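Side-chain contacts in cobalamin biosynthesis protein CobN (Mycobacterium tuberculosis, PDB 7C6O), which probably serves as the large catalytic subunit of cobaltochelatase, which inserts cobalt into the corrin ring during cobalamin biosynthesis: residues 44-48 against 49-53; 118-121 against 122-125; 153-156 against 157-161. All blocks are in the same frame, centred on the assembly; numbering follows the deposited sequence.

Contact 1 (44-48 against 49-53); sequences LLSTS and DTDLI
Leu44 reaches from the middle of strand 42-46 onto the helix that follows, its CG 3.9 Å from CD2 of Leu52. The two leucines meet at a slant, and CD2 of Leu44 also lies 3.8 Å from the backbone O of Asp51. Branched aliphatic side chains suit this buried seam: the short segments 44-46 and 49-53 run nearly antiparallel (156°), and the two leucines fill in where they face each other. Ser46, two residues on and on the same face of the strand, brings polar chemistry to the turn. With OG anti to the backbone N (chi1 -179°), its hydroxyl is carried toward the helix and donates to OD2 of Asp51 at 2.6 Å. The carboxylate oxygen is approached on its anti side, 24° out of plane. The same OG accepts from the backbone N of Ser48 at 3.1 Å, which makes an ST turn; serine is small enough to stand in the bend and serve both partners. Thr47 turns its side chain outward, while its carbonyl O and the N of Asp49 are joined through one water, 3.0 Å from each. Ser48 takes the N-cap position, its O accepting a weak bond from Asp51 N at 3.0 Å, and CB of Ser48 sits 3.6 Å from OD2 of Asp51. Beyond the turn, Asp51 OD2 also forms a salt bridge with Arg88 of strand 84-89, and the carboxylate of Asp49 is held by Asn66 and Arg69. OD2 of Asp51 thus has two partners, a neutral hydroxyl and a guanidinium. Arg88 beside Asp51 and Arg69 beside Asp49, together with the helix N-terminus, would favour the ionised form of both carboxylates.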
loop_
_atom_site.group_PDB
_atom_site.type_symbol
_atom_site.label_atom_id
_atom_site.label_comp_id
_atom_site.label_asym_id
_atom_site.label_seq_id
_atom_site.Cartn_x
_atom_site.Cartn_y
_atom_site.Cartn_z
ATOM N N LEU A 44 -0.888 45.283 -18.237
ATOM C CA LEU A 44 -1.155 44.798 -16.888
ATOM C C LEU A 44 0.081 44.077 -16.367
ATOM O O LEU A 44 0.481 43.049 -16.923
ATOM C CB LEU A 44 -2.366 43.864 -16.870
ATOM C CG LEU A 44 -2.682 43.200 -15.528
ATOM C CD1 LEU A 44 -2.982 44.256 -14.470
ATOM C CD2 LEU A 44 -3.840 42.226 -15.675
ATOM N N LEU A 45 0.679 44.614 -15.307
ATOM C CA LEU A 45 1.836 44.010 -14.645
ATOM C C LEU A 45 1.384 43.575 -13.255
ATOM O O LEU A 45 1.222 44.408 -12.362
ATOM C CB LEU A 45 2.998 44.997 -14.564
ATOM C CG LEU A 45 3.482 45.598 -15.883
ATOM C CD1 LEU A 45 4.426 46.763 -15.629
ATOM C CD2 LEU A 45 4.158 44.528 -16.732
ATOM N N SER A 46 1.178 42.275 -13.071
ATOM C CA SER A 46 0.704 41.746 -11.800
ATOM C C SER A 46 1.513 40.520 -11.411
ATOM O O SER A 46 1.816 39.671 -12.252
ATOM C CB SER A 46 -0.784 41.375 -11.861
ATOM O OG SER A 46 -1.236 40.885 -10.608
ATOM N N THR A 47 1.862 40.433 -10.132
ATOM C CA THR A 47 2.514 39.238 -9.621
ATOM C C THR A 47 1.541 38.090 -9.412
ATOM O O THR A 47 1.967 37.002 -9.010
ATOM C CB THR A 47 3.237 39.552 -8.313
ATOM O OG1 THR A 47 2.336 40.213 -7.417
ATOM C CG2 THR A 47 4.437 40.450 -8.576
ATOM N N SER A 48 0.253 38.303 -9.667
ATOM C CA SER A 48 -0.751 37.247 -9.624
ATOM C C SER A 48 -1.032 36.805 -11.053
ATOM O O SER A 48 -1.625 37.556 -11.835
ATOM C CB SER A 48 -2.027 37.730 -8.942
ATOM O OG SER A 48 -3.087 36.813 -9.153
ATOM N N ASP A 49 -0.607 35.588 -11.397
ATOM C CA ASP A 49 -0.867 35.083 -12.740
ATOM C C ASP A 49 -2.356 34.920 -13.012
ATOM O O ASP A 49 -2.763 34.933 -14.177
ATOM C CB ASP A 49 -0.139 33.756 -12.957
ATOM C CG ASP A 49 1.364 33.932 -13.083
ATOM O OD1 ASP A 49 1.805 35.006 -13.548
ATOM O OD2 ASP A 49 2.106 32.997 -12.717
ATOM N N THR A 50 -3.174 34.772 -11.965
ATOM C CA THR A 50 -4.620 34.746 -12.158
ATOM C C THR A 50 -5.109 36.040 -12.801
ATOM O O THR A 50 -5.964 36.012 -13.694
ATOM C CB THR A 50 -5.320 34.504 -10.821
ATOM O OG1 THR A 50 -4.853 33.270 -10.259
ATOM C CG2 THR A 50 -6.830 34.425 -11.008
ATOM N N ASP A 51 -4.567 37.184 -12.365
ATOM C CA ASP A 51 -4.882 38.461 -13.005
ATOM C C ASP A 51 -4.574 38.417 -14.495
ATOM O O ASP A 51 -5.397 38.819 -15.327
ATOM C CB ASP A 51 -4.087 39.596 -12.352
ATOM C CG ASP A 51 -4.498 39.863 -10.919
ATOM O OD1 ASP A 51 -5.529 39.320 -10.471
ATOM O OD2 ASP A 51 -3.776 40.625 -10.238
ATOM N N LEU A 52 -3.381 37.933 -14.849
ATOM C CA LEU A 52 -2.953 37.955 -16.244
ATOM C C LEU A 52 -3.800 37.020 -17.097
ATOM O O LEU A 52 -4.119 37.341 -18.248
ATOM C CB LEU A 52 -1.472 37.584 -16.338
ATOM C CG LEU A 52 -0.551 38.348 -15.384
ATOM C CD1 LEU A 52 0.912 37.990 -15.620
ATOM C CD2 LEU A 52 -0.766 39.853 -15.505
ATOM N N ILE A 53 -4.178 35.864 -16.549
ATOM C CA ILE A 53 -5.023 34.938 -17.293
ATOM C C ILE A 53 -6.427 35.509 -17.448
ATOM O O ILE A 53 -7.045 35.393 -18.513
ATOM C CB ILE A 53 -5.033 33.558 -16.611
ATOM C CG1 ILE A 53 -3.614 32.981 -16.573
ATOM C CG2 ILE A 53 -5.969 32.603 -17.340
ATOM C CD1 ILE A 53 -3.494 31.693 -15.788
HETATM O O HOH W 1 1.156 34.184 -9.431
#

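Contact 2 (118-121 against 122-125); sequences AADA and ELTD. With NA (sodium ion), chain F.
Glu122 opens its side of the contact by giving its backbone N to OD1 of Asp120 in a weak bond of 2.9 Å. Its extended side chain leads away to a salt bridge with Arg126, while OE2 shares a water with Asp120 OD2; this link spans two acidic groups that would otherwise tend to repel. Leu123 N makes the straighter bond to the same Asp120 OD1 (3.2 Å, 159°), coming from above the carboxylate plane. With CG anti to its backbone N (chi1 -172°), the short aspartate side chain leans over the first NH groups of the helix. Leucine suits this buried place: its CG is 3.9 Å from Asp120 CB, and it rests on Leu112 and Ser114 of strand 110-114. Thr124 sends its N to the carbonyl O of Asp120 at 3.0 Å, the first full turn of the helix, and packs against Ala131 and Leu135. Asp125 N bonds to Ala121 O at 3.0 Å, and its own carbonyl O binds the sodium ion at 2.4 Å; four waters and Ser127 O complete the site. The recognised feature is an aspartate N-cap, opening the short helix 121-126.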
loop_
_atom_site.group_PDB
_atom_site.type_symbol
_atom_site.label_atom_id
_atom_site.label_comp_id
_atom_site.label_asym_id
_atom_site.label_seq_id
_atom_site.Cartn_x
_atom_site.Cartn_y
_atom_site.Cartn_z
ATOM N N ALA A 118 -6.878 45.473 1.509
ATOM C CA ALA A 118 -6.967 46.910 1.726
ATOM C C ALA A 118 -6.032 47.633 0.766
ATOM O O ALA A 118 -4.875 47.234 0.596
ATOM C CB ALA A 118 -6.618 47.261 3.173
ATOM N N ALA A 119 -6.534 48.693 0.137
ATOM C CA ALA A 119 -5.729 49.443 -0.815
ATOM C C ALA A 119 -4.553 50.109 -0.109
ATOM O O ALA A 119 -4.612 50.433 1.077
ATOM C CB ALA A 119 -6.579 50.495 -1.527
ATOM N N ASP A 120 -3.473 50.303 -0.859
ATOM C CA ASP A 120 -2.260 50.925 -0.342
ATOM C C ASP A 120 -2.307 52.415 -0.657
ATOM O O ASP A 120 -2.293 52.805 -1.830
ATOM C CB ASP A 120 -1.028 50.261 -0.959
ATOM C CG ASP A 120 0.277 50.727 -0.333
ATOM O OD1 ASP A 120 0.497 51.947 -0.213
ATOM O OD2 ASP A 120 1.093 49.859 0.034
ATOM N N ALA A 121 -2.368 53.244 0.389
ATOM C CA ALA A 121 -2.513 54.682 0.177
ATOM C C ALA A 121 -1.324 55.272 -0.573
ATOM O O ALA A 121 -1.491 56.221 -1.348
ATOM C CB ALA A 121 -2.707 55.397 1.516
ATOM N N GLU A 122 -0.120 54.732 -0.362
ATOM C CA GLU A 122 1.043 55.251 -1.077
ATOM C C GLU A 122 0.978 54.912 -2.561
ATOM O O GLU A 122 1.310 55.748 -3.409
ATOM C CB GLU A 122 2.337 54.710 -0.471
ATOM C CG GLU A 122 3.580 55.257 -1.160
ATOM C CD GLU A 122 4.868 54.671 -0.620
ATOM O OE1 GLU A 122 5.947 55.163 -1.007
ATOM O OE2 GLU A 122 4.803 53.721 0.188
ATOM N N LEU A 123 0.565 53.686 -2.897
ATOM C CA LEU A 123 0.398 53.334 -4.304
ATOM C C LEU A 123 -0.681 54.187 -4.958
ATOM O O LEU A 123 -0.525 54.632 -6.104
ATOM C CB LEU A 123 0.068 51.847 -4.443
ATOM C CG LEU A 123 1.180 50.862 -4.074
ATOM C CD1 LEU A 123 0.741 49.430 -4.329
ATOM C CD2 LEU A 123 2.457 51.178 -4.843
ATOM N N THR A 124 -1.783 54.430 -4.246
ATOM C CA THR A 124 -2.820 55.312 -4.773
ATOM C C THR A 124 -2.255 56.692 -5.083
ATOM O O THR A 124 -2.491 57.243 -6.165
ATOM C CB THR A 124 -3.979 55.418 -3.781
ATOM O OG1 THR A 124 -4.606 54.137 -3.640
ATOM C CG2 THR A 124 -5.006 56.435 -4.268
ATOM N N ASP A 125 -1.483 57.256 -4.149
ATOM C CA ASP A 125 -0.964 58.609 -4.331
ATOM C C ASP A 125 0.137 58.670 -5.384
ATOM O O ASP A 125 0.240 59.668 -6.104
ATOM C CB ASP A 125 -0.454 59.159 -3.001
ATOM C CG ASP A 125 -1.574 59.407 -2.005
ATOM O OD1 ASP A 125 -2.720 59.634 -2.444
ATOM O OD2 ASP A 125 -1.308 59.380 -0.787
HETATM NA NA NA F . -0.810 60.768 -7.962
HETATM O O HOH W 2 3.581 51.418 -0.713
HETATM O O HOH W 3 -3.039 59.634 -7.456
HETATM O O HOH W 4 1.416 61.614 -8.592
HETATM O O HOH W 5 -1.300 62.663 -6.475
HETATM O O HOH W 6 -2.095 61.889 -9.718
#

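Contact 3 (153-156 against 157-161); sequences HAFL and CDTVL
The ring of Phe155 has the hydroxyl of Thr159 over one face, OG1 standing 3.4 Å above the plane and displaced toward the rim, near CE1. The ring of His153 is approached obliquely by SG of Cys157, 4.1 Å from its centroid and nearest to CE1. Thr159 is the right size for its place one turn on: with OG1 anti to its carbonyl carbon (chi1 -61°), the hydroxyl folds back and donates to Phe155 O at 2.8 Å. The backbone N of Thr159 bonds to the same oxygen at 2.9 Å from the other face of the carbonyl plane, so two donors grip one acceptor. Cys157, small and polarisable, fits beside His153, whose NE2 bonds to Asn61 O. The backbone bond from Asp158 N to Ala154 O (2.9 Å) continues the helix, and the Asp158 carboxylate reaches out to Thr163, Phe165 and Gly166, tying down the chain that follows. Toward 157-161 the helix widens into a pi-type turn. Around this helix, Phe155 meets Phe167 edge-to-face and packs on Tyr140 and Thr133 of helix 131-143; His153 meets Tyr62 edge-to-face; Leu156 and Val160 lie against strand 84-89.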
loop_
_atom_site.group_PDB
_atom_site.type_symbol
_atom_site.label_atom_id
_atom_site.label_comp_id
_atom_site.label_asym_id
_atom_site.label_seq_id
_atom_site.Cartn_x
_atom_site.Cartn_y
_atom_site.Cartn_z
ATOM N N HIS A 153 -10.708 47.323 -18.278
ATOM C CA HIS A 153 -10.100 47.904 -19.468
ATOM C C HIS A 153 -10.919 49.085 -19.974
ATOM O O HIS A 153 -10.372 50.152 -20.278
ATOM C CB HIS A 153 -9.961 46.836 -20.553
ATOM C CG HIS A 153 -9.141 47.267 -21.727
ATOM N ND1 HIS A 153 -9.564 48.229 -22.619
ATOM C CD2 HIS A 153 -7.924 46.860 -22.163
ATOM C CE1 HIS A 153 -8.642 48.400 -23.550
ATOM N NE2 HIS A 153 -7.637 47.582 -23.296
ATOM N N ALA A 154 -12.239 48.913 -20.058
ATOM C CA ALA A 154 -13.098 49.990 -20.539
ATOM C C ALA A 154 -13.163 51.137 -19.537
ATOM O O ALA A 154 -13.164 52.311 -19.930
ATOM C CB ALA A 154 -14.497 49.449 -20.831
ATOM N N PHE A 155 -13.223 50.819 -18.242
ATOM C CA PHE A 155 -13.224 51.860 -17.221
ATOM C C PHE A 155 -11.983 52.735 -17.331
ATOM O O PHE A 155 -12.069 53.966 -17.279
ATOM C CB PHE A 155 -13.316 51.236 -15.826
ATOM C CG PHE A 155 -13.018 52.203 -14.713
ATOM C CD1 PHE A 155 -13.964 53.137 -14.317
ATOM C CD2 PHE A 155 -11.786 52.190 -14.074
ATOM C CE1 PHE A 155 -13.693 54.036 -13.302
ATOM C CE2 PHE A 155 -11.505 53.084 -13.056
ATOM C CZ PHE A 155 -12.459 54.010 -12.669
ATOM N N LEU A 156 -10.813 52.113 -17.487
ATOM C CA LEU A 156 -9.579 52.886 -17.542
ATOM C C LEU A 156 -9.497 53.713 -18.817
ATOM O O LEU A 156 -9.086 54.879 -18.780
ATOM C CB LEU A 156 -8.375 51.958 -17.428
ATOM C CG LEU A 156 -8.218 51.316 -16.053
ATOM C CD1 LEU A 156 -7.099 50.300 -16.091
ATOM C CD2 LEU A 156 -7.954 52.392 -15.012
ATOM N N CYS A 157 -9.881 53.128 -19.953
ATOM C CA CYS A 157 -9.861 53.868 -21.210
ATOM C C CYS A 157 -10.782 55.081 -21.151
ATOM O O CYS A 157 -10.371 56.202 -21.477
ATOM C CB CYS A 157 -10.253 52.946 -22.365
ATOM S SG CYS A 157 -8.992 51.740 -22.809
ATOM N N ASP A 158 -12.033 54.880 -20.730
ATOM C CA ASP A 158 -12.983 55.990 -20.686
ATOM C C ASP A 158 -12.571 57.039 -19.662
ATOM O O ASP A 158 -12.756 58.241 -19.887
ATOM C CB ASP A 158 -14.389 55.477 -20.377
ATOM C CG ASP A 158 -15.001 54.709 -21.531
ATOM O OD1 ASP A 158 -14.292 54.462 -22.532
ATOM O OD2 ASP A 158 -16.197 54.356 -21.434
ATOM N N THR A 159 -12.017 56.608 -18.527
ATOM C CA THR A 159 -11.660 57.549 -17.473
ATOM C C THR A 159 -10.394 58.320 -17.817
ATOM O O THR A 159 -10.344 59.545 -17.659
ATOM C CB THR A 159 -11.481 56.810 -16.141
ATOM O OG1 THR A 159 -12.714 56.183 -15.772
ATOM C CG2 THR A 159 -11.056 57.778 -15.043
ATOM N N VAL A 160 -9.363 57.621 -18.287
ATOM C CA VAL A 160 -8.056 58.231 -18.509
ATOM C C VAL A 160 -7.960 58.863 -19.891
ATOM O O VAL A 160 -7.484 59.991 -20.034
ATOM C CB VAL A 160 -6.941 57.184 -18.292
ATOM C CG1 VAL A 160 -5.575 57.787 -18.594
ATOM C CG2 VAL A 160 -6.994 56.645 -16.863
ATOM N N LEU A 161 -8.395 58.151 -20.929
ATOM C CA LEU A 161 -8.260 58.630 -22.299
ATOM C C LEU A 161 -9.523 59.291 -22.831
ATOM O O LEU A 161 -9.505 59.809 -23.955
ATOM C CB LEU A 161 -7.868 57.471 -23.224
ATOM C CG LEU A 161 -6.630 56.693 -22.776
ATOM C CD1 LEU A 161 -6.458 55.443 -23.616
ATOM C CD2 LEU A 161 -5.391 57.572 -22.847
#

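How the contacts relate
All three contacts belong to the small N-terminal part of the chain, built around the parallel sheet of strands 62-65, 42-46, 84-89 and 110-114, and they lie about 41, 53 and 58 Å from the centre of the chain. Their centres are 18 to 20 Å apart and none touches another; contacts 1 and 3 come nearest, about 7 Å between closest atoms. Strand 84-89 links this pair: Arg88 pairs with contact 1, and Ile84 and Val86 meet contact 3. Helix 131-143 likewise touches both contact 2 and contact 3. The crystal's sodium ion is bound at contact 2, and the Val160 side chain of contact 3 is about 12 Å from it; nothing marks it as the cobalt-insertion site.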